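Local structure of tail spike protein (Acinetobacter phage vB_AbaP_AS12, 6EU4) at residues A[236-241]-A[269-274]; A[188-193]-A[216-221]; A[386-391]-A[419-424]; A[425-430]-A[453-458]; A[72-77]-A[92-97]. The protein forms the trimeric tailspike of an Acinetobacter phage, which probably recognises and degrades the capsular polysaccharide of its Acinetobacter baumannii host. All coordinates share one frame; numbering follows the deposited sequence.

Contact 1. Residues A[236-241]-A[269-274]; sequences VDAWMC and TTQTFI
Gln271 folds its side chain back along its own strand, and its amide lies against the neighbouring coil from Ala238 to Cys241. With CG beside the backbone N (chi1 -57°) and a second bend at chi2 (-66°), NE2 returns to the carbonyl oxygen Thr269 O at 3.1 Å, almost straight and in the plane of the amide. Thr269 O accepts a second N-H, from Met240 N, at 3.2 Å, and the two donors arrive from opposite faces of its carbonyl plane. At the other end of the amide, Gln271 OE1 rests on Cys241 CB (3.3 Å) and is hydrogen-bonded to Trp243 NE1.

Thr270 and Met240 (a selenomethionine) both have left-handed backbone angles and face each other across the strands, as two stacked corners of a parallel beta-helix. Thr270 OG1, wedged between its own N and carbonyl carbon (chi1 54°), accepts a weak bond from Met240 N at 3.0 Å and shares a hydrogen bond with Thr269 OG1. The selenomethionine chain crosses over this hydroxyl, its CG 3.4 Å from Thr270 OG1. Trp239 meets Thr269 OG1 chiefly through CB (3.3 Å); its indole swings away to meet Tyr187 edge-to-face and Trp277 of the second subunit. Strand 268-274 lies between the coil that carries strands 237-239 and 241-250 and the next one, strand 284-304, while strand 215-217 flanks strand 237-239.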
# COMPACT_ATOMS: atom_id res chain seq x y z
N VAL A 236 24.11 -5.01 -8.08
CA VAL A 236 23.83 -6.17 -8.94
C VAL A 236 22.83 -7.12 -8.29
O VAL A 236 21.90 -7.61 -8.94
CB VAL A 236 25.14 -6.92 -9.28
CG1 VAL A 236 24.84 -8.19 -10.03
CG2 VAL A 236 26.10 -6.04 -10.08
N ASP A 237 23.06 -7.46 -7.02
CA ASP A 237 22.28 -8.46 -6.30
C ASP A 237 22.18 -7.93 -4.87
O ASP A 237 23.17 -7.96 -4.12
CB ASP A 237 22.95 -9.83 -6.35
CG ASP A 237 22.14 -10.94 -5.67
OD1 ASP A 237 21.36 -10.68 -4.74
OD2 ASP A 237 22.34 -12.12 -6.05
N ALA A 238 21.01 -7.41 -4.53
CA ALA A 238 20.69 -6.87 -3.22
C ALA A 238 19.46 -7.60 -2.70
O ALA A 238 18.48 -7.77 -3.44
CB ALA A 238 20.43 -5.36 -3.29
N TRP A 239 19.51 -8.04 -1.45
CA TRP A 239 18.32 -8.65 -0.87
C TRP A 239 18.18 -8.28 0.59
O TRP A 239 19.16 -8.11 1.32
CB TRP A 239 18.32 -10.16 -1.08
CG TRP A 239 19.51 -10.92 -0.57
CD1 TRP A 239 20.75 -11.05 -1.18
CD2 TRP A 239 19.57 -11.69 0.62
NE1 TRP A 239 21.56 -11.86 -0.43
CE2 TRP A 239 20.86 -12.27 0.69
CE3 TRP A 239 18.66 -11.96 1.65
CZ2 TRP A 239 21.26 -13.08 1.74
CZ3 TRP A 239 19.05 -12.78 2.69
CH2 TRP A 239 20.35 -13.33 2.72
N MSE A 240 16.93 -8.12 1.02
CA MSE A 240 16.64 -7.76 2.40
C MSE A 240 17.41 -6.52 2.83
O MSE A 240 18.17 -6.53 3.81
CB MSE A 240 16.94 -8.94 3.34
CG MSE A 240 15.91 -10.02 3.29
SE MSE A 240 14.29 -9.42 4.24
CE MSE A 240 13.09 -10.83 3.64
N CYS A 241 17.20 -5.42 2.10
CA CYS A 241 17.77 -4.13 2.47
C CYS A 241 16.67 -3.08 2.49
O CYS A 241 15.75 -3.12 1.66
CB CYS A 241 18.87 -3.67 1.50
SG CYS A 241 20.33 -4.73 1.43
N THR A 269 15.83 -9.20 -4.03
CA THR A 269 14.56 -9.34 -3.34
C THR A 269 14.42 -8.28 -2.27
O THR A 269 15.40 -7.72 -1.77
CB THR A 269 14.34 -10.70 -2.65
OG1 THR A 269 15.14 -10.75 -1.48
CG2 THR A 269 14.65 -11.88 -3.57
N THR A 270 13.17 -8.02 -1.92
CA THR A 270 12.79 -7.35 -0.67
C THR A 270 13.65 -6.11 -0.40
O THR A 270 14.26 -5.94 0.67
CB THR A 270 12.80 -8.34 0.51
OG1 THR A 270 14.06 -9.02 0.62
CG2 THR A 270 11.67 -9.35 0.35
N GLN A 271 13.64 -5.19 -1.37
CA GLN A 271 14.19 -3.84 -1.20
C GLN A 271 13.04 -2.88 -0.92
O GLN A 271 12.07 -2.83 -1.68
CB GLN A 271 14.96 -3.36 -2.44
CG GLN A 271 16.10 -4.27 -2.86
CD GLN A 271 17.22 -4.31 -1.83
OE1 GLN A 271 17.92 -3.32 -1.62
NE2 GLN A 271 17.39 -5.47 -1.20
N THR A 272 13.14 -2.14 0.18
CA THR A 272 12.16 -1.11 0.52
C THR A 272 12.82 0.25 0.43
O THR A 272 13.93 0.43 0.95
CB THR A 272 11.59 -1.30 1.94
OG1 THR A 272 10.97 -2.58 2.07
CG2 THR A 272 10.49 -0.25 2.21
N PHE A 273 12.12 1.21 -0.17
CA PHE A 273 12.56 2.60 -0.28
C PHE A 273 11.47 3.48 0.31
O PHE A 273 10.34 3.47 -0.18
CB PHE A 273 12.81 2.99 -1.73
CG PHE A 273 13.83 2.13 -2.42
CD1 PHE A 273 13.44 0.96 -3.06
CD2 PHE A 273 15.17 2.47 -2.45
CE1 PHE A 273 14.38 0.15 -3.69
CE2 PHE A 273 16.10 1.65 -3.07
CZ PHE A 273 15.70 0.51 -3.69
N ILE A 274 11.82 4.22 1.36
CA ILE A 274 10.89 5.11 2.06
C ILE A 274 11.47 6.51 2.00
O ILE A 274 12.56 6.75 2.54
CB ILE A 274 10.68 4.65 3.51
CG1 ILE A 274 10.06 3.24 3.50
CG2 ILE A 274 9.76 5.62 4.24
CD1 ILE A 274 9.89 2.63 4.87

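Contact 2. Residues A[188-193]-A[216-221]; sequences AQNNHL and IALSTY
Leu193 and Tyr221 lean the same way from neighbouring parallel strands, Leu193 CD2 resting 3.7 Å from Tyr221 CE2 and oblique to the ring. The phenol runs back alongside the strands, and Tyr221 OH is hydrogen-bonded to Tyr133 OH and, at 2.7 Å, to a water. That water donates to Ala188 O and Ser219 OG and accepts from Asn191 ND2, linking both segments beside the bend. Asn191 is itself held by Thr137 N at OD1 and Asn134 O at ND2. Leu218 stands at this bend, its left-handed backbone matched by Asn190 in the adjoining coil: these are stacked corners of a parallel beta-helix. The Leu218 side chain lies alongside two amides, with CD1 3.6 Å from Gln189 NE2 and CB 3.8 Å from Asn190 ND2. Gln189, extended beyond CG, donates from NE2 to Asn190 OD1 at 2.8 Å in its own amide plane, which fixes the turn of both groups. Ser219 OG bridges the corner, donating to Ala217 O and accepting from Asn191 N at 3.1 Å. Thr220 OG1 lies at the edge of the His192 ring, hydrogen-bonded to ND1 at 2.7 Å; His192 NE2 binds Glu144 OE1 of the second subunit.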
# COMPACT_ATOMS: atom_id res chain seq x y z
N ALA A 188 28.19 -8.31 1.01
CA ALA A 188 28.48 -7.33 2.05
C ALA A 188 27.18 -7.11 2.81
O ALA A 188 26.21 -6.57 2.26
CB ALA A 188 29.02 -6.04 1.44
N GLN A 189 27.13 -7.56 4.06
CA GLN A 189 25.84 -7.71 4.72
C GLN A 189 25.88 -7.22 6.16
O GLN A 189 26.94 -7.03 6.75
CB GLN A 189 25.39 -9.17 4.70
CG GLN A 189 26.31 -10.15 5.36
CD GLN A 189 25.72 -11.54 5.32
OE1 GLN A 189 25.83 -12.24 4.31
NE2 GLN A 189 25.02 -11.92 6.40
N ASN A 190 24.68 -7.02 6.70
CA ASN A 190 24.50 -6.58 8.08
C ASN A 190 25.21 -5.26 8.36
O ASN A 190 25.75 -5.04 9.44
CB ASN A 190 24.94 -7.67 9.05
CG ASN A 190 24.16 -8.95 8.87
OD1 ASN A 190 24.66 -9.93 8.32
ND2 ASN A 190 22.90 -8.93 9.27
N ASN A 191 25.14 -4.35 7.40
CA ASN A 191 25.67 -3.01 7.53
C ASN A 191 24.54 -2.04 7.82
O ASN A 191 23.39 -2.25 7.44
CB ASN A 191 26.41 -2.60 6.26
CG ASN A 191 27.59 -3.50 5.98
OD1 ASN A 191 28.43 -3.71 6.84
ND2 ASN A 191 27.63 -4.07 4.79
N HIS A 192 24.88 -0.96 8.51
CA HIS A 192 23.89 -0.00 9.00
C HIS A 192 24.54 1.37 8.89
O HIS A 192 25.29 1.79 9.77
CB HIS A 192 23.45 -0.37 10.41
CG HIS A 192 22.92 -1.77 10.49
ND1 HIS A 192 21.71 -2.13 9.94
CD2 HIS A 192 23.50 -2.93 10.91
CE1 HIS A 192 21.53 -3.43 10.08
NE2 HIS A 192 22.61 -3.94 10.65
N LEU A 193 24.27 2.04 7.77
CA LEU A 193 24.89 3.31 7.43
C LEU A 193 23.88 4.43 7.55
O LEU A 193 22.74 4.27 7.09
CB LEU A 193 25.42 3.28 5.99
CG LEU A 193 26.78 2.67 5.73
CD1 LEU A 193 26.94 1.34 6.40
CD2 LEU A 193 27.06 2.60 4.24
N ILE A 216 24.99 -7.03 -1.88
CA ILE A 216 24.65 -6.55 -0.54
C ILE A 216 23.42 -7.27 -0.04
O ILE A 216 22.56 -7.72 -0.82
CB ILE A 216 24.42 -5.02 -0.49
CG1 ILE A 216 23.42 -4.59 -1.56
CG2 ILE A 216 25.74 -4.28 -0.63
CD1 ILE A 216 22.97 -3.14 -1.45
N ALA A 217 23.33 -7.40 1.28
CA ALA A 217 22.19 -8.07 1.88
C ALA A 217 22.01 -7.61 3.31
O ALA A 217 22.97 -7.20 3.97
CB ALA A 217 22.37 -9.60 1.88
N LEU A 218 20.79 -7.75 3.79
CA LEU A 218 20.50 -7.74 5.22
C LEU A 218 21.02 -6.46 5.89
O LEU A 218 21.71 -6.51 6.91
CB LEU A 218 21.10 -8.98 5.88
CG LEU A 218 20.58 -10.31 5.35
CD1 LEU A 218 21.55 -11.42 5.75
CD2 LEU A 218 19.19 -10.62 5.85
N SER A 219 20.68 -5.31 5.31
CA SER A 219 21.32 -4.05 5.69
C SER A 219 20.29 -2.93 5.74
O SER A 219 19.21 -3.02 5.15
CB SER A 219 22.42 -3.65 4.71
OG SER A 219 23.53 -4.53 4.79
N THR A 220 20.67 -1.85 6.42
CA THR A 220 19.88 -0.63 6.42
C THR A 220 20.75 0.55 5.99
O THR A 220 21.89 0.69 6.45
CB THR A 220 19.24 -0.31 7.78
OG1 THR A 220 20.25 -0.12 8.77
CG2 THR A 220 18.31 -1.45 8.22
N TYR A 221 20.19 1.37 5.12
CA TYR A 221 20.79 2.60 4.63
C TYR A 221 19.81 3.72 4.92
O TYR A 221 18.64 3.64 4.52
CB TYR A 221 21.08 2.50 3.12
CG TYR A 221 22.12 1.47 2.76
CD1 TYR A 221 21.78 0.13 2.59
CD2 TYR A 221 23.46 1.83 2.58
CE1 TYR A 221 22.74 -0.82 2.27
CE2 TYR A 221 24.43 0.88 2.26
CZ TYR A 221 24.07 -0.44 2.11
OH TYR A 221 25.03 -1.39 1.79
O HOH W 1 25.30 -3.87 2.82
O HOH W 2 21.05 2.53 8.84

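Contact 3. Residues A[386-391]-A[419-424]; sequences GSFGFA and PETTFA
Phe423 lies alongside Phe390 and rests on Phe388 CB: its CD1 lies 3.9 Å from Phe388 CB and equally far from Phe390 CD2, which sits near the plane of the Phe423 ring at its edge. The Phe390 ring in turn lays one face, near its rim, over Phe388 CB. Two residues before Phe423, Thr421 CG2 meets the edge of the Phe388 ring, 3.8 Å from CD1. Thr421 keeps OG1 beside its backbone N (chi1 -58°), where it is bonded to Ser418 and Gly385, and this turns the methyl to the ring. Three backbone bonds set the parallel register: Thr422 N to Gly386 O (2.9 Å), Phe388 N to Thr422 O (2.8 Å) and Ala424 N to Phe388 O (3.1 Å). On the other face of the pair, Ser387 CB touches Thr422 OG1, which is hydrogen-bonded to Lys380 NZ of the third subunit. The ladder stops at Gly389, the centre of an inverse gamma turn, against which Ala424 CB packs. In the parallel beta-helix, strand 387-390 lies between strands 351-355 and 422-423, and the aromatic side faces strands 371-376, 380-384 and 405-409 through Met372, Leu383 and Leu406.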
# COMPACT_ATOMS: atom_id res chain seq x y z
N GLY A 386 -4.35 8.16 -8.45
CA GLY A 386 -3.25 8.98 -8.87
C GLY A 386 -3.67 10.12 -9.78
O GLY A 386 -4.78 10.18 -10.32
N SER A 387 -2.73 11.04 -9.92
CA SER A 387 -2.87 12.20 -10.79
C SER A 387 -1.57 12.33 -11.58
O SER A 387 -0.48 12.35 -11.01
CB SER A 387 -3.15 13.48 -10.00
OG SER A 387 -2.06 13.82 -9.18
N PHE A 388 -1.70 12.39 -12.90
CA PHE A 388 -0.54 12.36 -13.80
C PHE A 388 -0.53 13.59 -14.69
O PHE A 388 -1.36 13.71 -15.61
CB PHE A 388 -0.54 11.09 -14.63
CG PHE A 388 -0.35 9.85 -13.80
CD1 PHE A 388 -1.44 9.20 -13.25
CD2 PHE A 388 0.93 9.37 -13.53
CE1 PHE A 388 -1.27 8.06 -12.49
CE2 PHE A 388 1.11 8.26 -12.76
CZ PHE A 388 0.01 7.60 -12.22
N GLY A 389 0.43 14.47 -14.44
CA GLY A 389 0.53 15.76 -15.09
C GLY A 389 1.18 15.70 -16.45
O GLY A 389 2.10 16.48 -16.73
N PHE A 390 0.71 14.79 -17.32
CA PHE A 390 1.19 14.75 -18.70
C PHE A 390 0.68 16.01 -19.41
O PHE A 390 -0.53 16.22 -19.49
CB PHE A 390 0.68 13.49 -19.40
CG PHE A 390 1.06 12.20 -18.70
CD1 PHE A 390 2.36 11.99 -18.24
CD2 PHE A 390 0.13 11.21 -18.52
CE1 PHE A 390 2.69 10.81 -17.59
CE2 PHE A 390 0.44 10.03 -17.89
CZ PHE A 390 1.72 9.82 -17.41
N ALA A 391 1.60 16.84 -19.90
CA ALA A 391 1.22 18.20 -20.30
C ALA A 391 0.39 18.22 -21.57
O ALA A 391 -0.41 19.15 -21.75
CB ALA A 391 2.46 19.07 -20.48
N PRO A 419 -11.00 4.31 -12.48
CA PRO A 419 -11.85 5.46 -12.84
C PRO A 419 -11.48 6.74 -12.12
O PRO A 419 -11.86 7.82 -12.60
CB PRO A 419 -13.27 5.00 -12.44
CG PRO A 419 -13.07 3.96 -11.43
CD PRO A 419 -11.77 3.25 -11.82
N GLU A 420 -10.75 6.67 -11.01
CA GLU A 420 -10.40 7.87 -10.26
C GLU A 420 -8.99 8.38 -10.59
O GLU A 420 -8.59 9.42 -10.05
CB GLU A 420 -10.56 7.62 -8.76
CG GLU A 420 -9.58 6.71 -8.08
CD GLU A 420 -9.83 5.19 -8.28
OE1 GLU A 420 -10.82 4.76 -8.94
OE2 GLU A 420 -9.03 4.40 -7.72
N THR A 421 -8.27 7.71 -11.49
CA THR A 421 -7.01 8.25 -11.98
C THR A 421 -7.32 9.50 -12.78
O THR A 421 -8.26 9.52 -13.59
CB THR A 421 -6.28 7.23 -12.86
OG1 THR A 421 -6.05 6.01 -12.12
CG2 THR A 421 -4.94 7.79 -13.36
N THR A 422 -6.55 10.57 -12.56
CA THR A 422 -6.75 11.79 -13.32
C THR A 422 -5.48 12.19 -14.05
O THR A 422 -4.36 11.78 -13.70
CB THR A 422 -7.19 12.95 -12.41
OG1 THR A 422 -6.27 13.07 -11.31
CG2 THR A 422 -8.62 12.68 -11.91
N PHE A 423 -5.69 13.00 -15.09
CA PHE A 423 -4.65 13.47 -15.99
C PHE A 423 -4.81 14.96 -16.20
O PHE A 423 -5.92 15.50 -16.18
CB PHE A 423 -4.74 12.75 -17.34
CG PHE A 423 -4.69 11.26 -17.22
CD1 PHE A 423 -3.47 10.62 -17.12
CD2 PHE A 423 -5.85 10.52 -17.14
CE1 PHE A 423 -3.40 9.26 -16.94
CE2 PHE A 423 -5.79 9.14 -16.98
CZ PHE A 423 -4.56 8.51 -16.89
N ALA A 424 -3.68 15.64 -16.44
CA ALA A 424 -3.70 17.09 -16.57
C ALA A 424 -4.55 17.54 -17.75
O ALA A 424 -5.22 18.57 -17.67
CB ALA A 424 -2.27 17.64 -16.70

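Contact 4. Residues A[425-430]-A[453-458]; sequences VPLEEI and AYVKGV
Val455 projects its two methyls into the hollow between Leu427 and Ile430. It is the first residue of the type I' turn of a beta-hairpin, formed by strands 450-455 and 458-462 toward the end of the beta-helix. The fork of the valine decides which wall each methyl meets: CG1, opposite the backbone N (chi1 178°), lies 4.1 Å from Leu427 CB, whereas CG2 presses on Ile430 CG2 at 3.9 Å. Ile430 crosses Val455 obliquely, its extended CG1 branch bringing CD1 against Ala453 CB at 4.1 Å while staying near the valine. The tip of the isoleucine thus reaches over the small Ala453, beside Val455. Leu427 lies toward the turn, its CD1 4.1 Å from Tyr454 O. Around this apolar patch, Ile430 also packs on Tyr460, Val443 and Tyr445, and Val455 on Tyr460.

No strand pairing joins the two segments, so side chains carry the contact. The hairpin keeps its own shape through Val455 N to Val458 O (2.8 Å), with Lys456 and Gly457 in left-handed conformations at the bend, and Val458 extends the sheet onto a strand of the third subunit. Away from these methyls the carboxylate of Glu428 turns to Ser394 and Leu441 N. The aliphatic part of Lys456 crosses over Leu427 O, and its NZ makes a weak bond to Glu428 O at 3.2 Å.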
# COMPACT_ATOMS: atom_id res chain seq x y z
N VAL A 425 -4.51 16.79 -18.85
CA VAL A 425 -5.34 17.07 -20.02
C VAL A 425 -6.01 15.77 -20.45
O VAL A 425 -5.54 14.67 -20.14
CB VAL A 425 -4.52 17.68 -21.17
CG1 VAL A 425 -3.87 18.97 -20.71
CG2 VAL A 425 -3.44 16.75 -21.70
N PRO A 426 -7.11 15.87 -21.19
CA PRO A 426 -7.93 14.69 -21.48
C PRO A 426 -7.24 13.65 -22.34
O PRO A 426 -6.53 13.96 -23.30
CB PRO A 426 -9.13 15.28 -22.23
CG PRO A 426 -9.18 16.72 -21.87
CD PRO A 426 -7.78 17.14 -21.58
N LEU A 427 -7.51 12.39 -22.01
CA LEU A 427 -7.19 11.28 -22.90
C LEU A 427 -8.04 11.35 -24.16
O LEU A 427 -9.11 11.96 -24.17
CB LEU A 427 -7.42 9.96 -22.19
CG LEU A 427 -6.71 9.73 -20.86
CD1 LEU A 427 -6.89 8.30 -20.44
CD2 LEU A 427 -5.21 10.04 -20.94
N GLU A 428 -7.53 10.78 -25.25
CA GLU A 428 -8.16 10.97 -26.54
C GLU A 428 -8.86 9.75 -27.11
O GLU A 428 -9.91 9.90 -27.74
CB GLU A 428 -7.12 11.47 -27.55
CG GLU A 428 -6.54 12.80 -27.14
CD GLU A 428 -5.70 13.41 -28.22
OE1 GLU A 428 -6.25 13.81 -29.27
OE2 GLU A 428 -4.47 13.47 -28.02
N GLU A 429 -8.31 8.55 -26.93
CA GLU A 429 -8.91 7.37 -27.56
C GLU A 429 -8.24 6.13 -26.99
O GLU A 429 -7.21 6.21 -26.32
CB GLU A 429 -8.78 7.41 -29.09
CG GLU A 429 -7.34 7.36 -29.59
CD GLU A 429 -7.21 7.50 -31.10
OE1 GLU A 429 -8.23 7.79 -31.78
OE2 GLU A 429 -6.09 7.33 -31.62
N ILE A 430 -8.85 4.99 -27.28
CA ILE A 430 -8.30 3.70 -26.89
C ILE A 430 -8.66 2.70 -27.98
O ILE A 430 -9.78 2.71 -28.50
CB ILE A 430 -8.82 3.26 -25.50
CG1 ILE A 430 -8.39 1.83 -25.18
CG2 ILE A 430 -10.33 3.40 -25.38
CD1 ILE A 430 -8.47 1.53 -23.68
N ALA A 453 -9.39 -0.17 -18.71
CA ALA A 453 -8.99 1.22 -18.58
C ALA A 453 -10.17 2.14 -18.79
O ALA A 453 -10.88 2.05 -19.81
CB ALA A 453 -7.89 1.59 -19.58
N TYR A 454 -10.36 3.05 -17.84
CA TYR A 454 -11.29 4.15 -18.03
C TYR A 454 -10.70 5.19 -18.97
O TYR A 454 -9.56 5.64 -18.79
CB TYR A 454 -11.66 4.78 -16.70
CG TYR A 454 -12.78 4.05 -16.03
CD1 TYR A 454 -12.54 2.90 -15.28
CD2 TYR A 454 -14.09 4.49 -16.16
CE1 TYR A 454 -13.58 2.22 -14.68
CE2 TYR A 454 -15.13 3.82 -15.55
CZ TYR A 454 -14.88 2.69 -14.82
OH TYR A 454 -15.94 2.04 -14.24
N VAL A 455 -11.49 5.56 -19.97
CA VAL A 455 -11.15 6.64 -20.88
C VAL A 455 -12.40 7.50 -21.06
O VAL A 455 -13.42 7.02 -21.56
CB VAL A 455 -10.65 6.11 -22.23
CG1 VAL A 455 -10.36 7.26 -23.17
CG2 VAL A 455 -9.41 5.23 -22.04
N LYS A 456 -12.32 8.77 -20.66
CA LYS A 456 -13.43 9.72 -20.78
C LYS A 456 -14.71 9.19 -20.12
O LYS A 456 -15.81 9.31 -20.67
CB LYS A 456 -13.70 10.09 -22.24
CG LYS A 456 -12.55 10.83 -22.90
CD LYS A 456 -12.98 11.43 -24.25
CE LYS A 456 -12.49 10.60 -25.42
NZ LYS A 456 -12.61 11.34 -26.71
N GLY A 457 -14.57 8.61 -18.94
CA GLY A 457 -15.69 8.09 -18.17
C GLY A 457 -16.22 6.74 -18.59
O GLY A 457 -17.23 6.30 -18.02
N VAL A 458 -15.59 6.07 -19.54
CA VAL A 458 -16.06 4.79 -20.06
C VAL A 458 -15.00 3.73 -19.80
O VAL A 458 -13.82 3.93 -20.12
CB VAL A 458 -16.38 4.87 -21.56
CG1 VAL A 458 -16.83 3.51 -22.12
CG2 VAL A 458 -17.41 5.94 -21.82

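Contact 5. Residues A[72-77]-A[92-97]; sequences DGFLCI and EHAGAK
An Asx turn beginning at Asp72 presents Phe74 to Ala94, the last residue of the short 3-10 segment 92-94. With Phe74 CG opposite its backbone N (chi1 173°), the ring extends beside the alanine, and Ala94 CB makes an off-centre CH-pi contact, 4.1 Å from the ring centroid and 29° off its normal. The nearest ring atom to that methyl is Phe74 CG at 3.7 Å. On the opposite face of the ring, toward the rim, lies Leu75 CD2, so the phenyl is held between two aliphatic groups. Across the contact the ring also meets His93: the backbone oxygen His93 O lies 3.6 Å from Phe74 CD1, and His93 CB crosses near CE1, while the imidazole turns off to Ser90 N.

No hydrogen bond joins the segments; the turn is braced from within. Asp72 OD1 accepts from Phe74 N at 2.8 Å and from Cys76 N at 2.9 Å, the two donors coming from opposite faces of the carboxylate. Gly73 O, which approaches Ala94 O, is satisfied by Tyr43 OH. The contact joins the loop before strand 76-77 of the N-terminal five-stranded sheet to the loop after strand 88-89, with Val112 of helix 106-113 touching both Phe74 and Ala94, and Leu82 of strand 80-82 lying against Phe74.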
# COMPACT_ATOMS: atom_id res chain seq x y z
N ASP A 72 50.59 0.85 13.37
CA ASP A 72 49.59 0.90 12.32
C ASP A 72 48.95 2.28 12.21
O ASP A 72 47.97 2.44 11.49
CB ASP A 72 48.51 -0.16 12.56
CG ASP A 72 47.83 -0.00 13.91
OD1 ASP A 72 47.86 1.11 14.49
OD2 ASP A 72 47.28 -1.02 14.41
N GLY A 73 49.50 3.28 12.91
CA GLY A 73 48.97 4.62 12.84
C GLY A 73 47.59 4.80 13.42
O GLY A 73 46.97 5.85 13.20
N PHE A 74 47.07 3.81 14.14
CA PHE A 74 45.69 3.85 14.60
C PHE A 74 45.58 3.11 15.94
O PHE A 74 45.82 3.72 16.99
CB PHE A 74 44.79 3.27 13.50
CG PHE A 74 43.36 3.10 13.88
CD1 PHE A 74 42.75 3.93 14.82
CD2 PHE A 74 42.61 2.08 13.30
CE1 PHE A 74 41.42 3.73 15.17
CE2 PHE A 74 41.28 1.89 13.65
CZ PHE A 74 40.69 2.72 14.59
N LEU A 75 45.25 1.81 15.96
CA LEU A 75 45.02 1.15 17.24
C LEU A 75 46.30 0.86 18.02
O LEU A 75 46.23 0.71 19.25
CB LEU A 75 44.25 -0.15 17.05
CG LEU A 75 42.80 0.02 16.58
CD1 LEU A 75 42.12 -1.32 16.54
CD2 LEU A 75 42.01 0.97 17.46
N CYS A 76 47.45 0.77 17.37
CA CYS A 76 48.69 0.46 18.08
C CYS A 76 49.82 1.25 17.45
O CYS A 76 50.22 0.97 16.31
CB CYS A 76 48.97 -1.04 18.06
SG CYS A 76 50.49 -1.50 18.95
N ILE A 77 50.33 2.24 18.17
CA ILE A 77 51.36 3.14 17.65
C ILE A 77 52.58 2.97 18.55
O ILE A 77 52.61 3.43 19.69
CB ILE A 77 50.87 4.60 17.61
CG1 ILE A 77 49.67 4.69 16.64
CG2 ILE A 77 52.02 5.53 17.18
CD1 ILE A 77 48.95 6.06 16.60
N GLU A 92 39.39 10.54 12.48
CA GLU A 92 40.42 11.33 13.14
C GLU A 92 41.35 10.48 14.00
O GLU A 92 42.54 10.78 14.11
CB GLU A 92 39.80 12.42 14.03
CG GLU A 92 38.95 13.46 13.35
CD GLU A 92 37.48 13.03 13.22
OE1 GLU A 92 37.19 12.16 12.39
OE2 GLU A 92 36.63 13.58 13.95
N HIS A 93 40.82 9.42 14.63
CA HIS A 93 41.64 8.59 15.51
C HIS A 93 42.71 7.82 14.75
O HIS A 93 43.68 7.36 15.36
CB HIS A 93 40.75 7.62 16.28
CG HIS A 93 39.90 8.28 17.32
ND1 HIS A 93 38.54 8.45 17.18
CD2 HIS A 93 40.23 8.85 18.50
CE1 HIS A 93 38.06 9.08 18.24
NE2 HIS A 93 39.07 9.34 19.06
N ALA A 94 42.55 7.68 13.44
CA ALA A 94 43.52 7.01 12.59
C ALA A 94 44.32 8.00 11.75
O ALA A 94 45.13 7.58 10.92
CB ALA A 94 42.81 6.01 11.68
N GLY A 95 44.13 9.30 11.96
CA GLY A 95 44.91 10.31 11.26
C GLY A 95 44.18 11.07 10.17
O GLY A 95 44.84 11.79 9.40
N ALA A 96 42.87 10.94 10.07
CA ALA A 96 42.11 11.77 9.14
C ALA A 96 42.13 13.21 9.61
O ALA A 96 42.39 13.50 10.78
CB ALA A 96 40.66 11.30 9.03
N LYS A 97 41.85 14.12 8.69
CA LYS A 97 41.64 15.53 9.04
C LYS A 97 40.24 15.95 8.62
O LYS A 97 39.73 15.50 7.59
CB LYS A 97 42.70 16.44 8.41
CG LYS A 97 44.10 16.19 8.96
CD LYS A 97 45.10 17.27 8.54
CE LYS A 97 46.51 16.89 8.96
NZ LYS A 97 47.48 17.95 8.60

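Contacts 1 and 2 are stacked corners along one edge of the beta-helix: strands 215-217 and 237-239 pair directly, Trp239 O lies 3.0 Å from Leu218 N, and both sites are buried and touch the second subunit. Contact 3 shares their parallel pairing but has aromatic packing in place of the polar corner bonds. Contact 4 adjoins contact 3, with Pro419 on Tyr454, and both meet the third subunit, but it is an aliphatic fit without strand pairing. Contact 5, about 66 Å from contact 4 between centres, belongs to the N-terminal part and rests on one aromatic ring, without a hydrogen bond between its segments. Contacts 3, 4 and 5 are only partly buried.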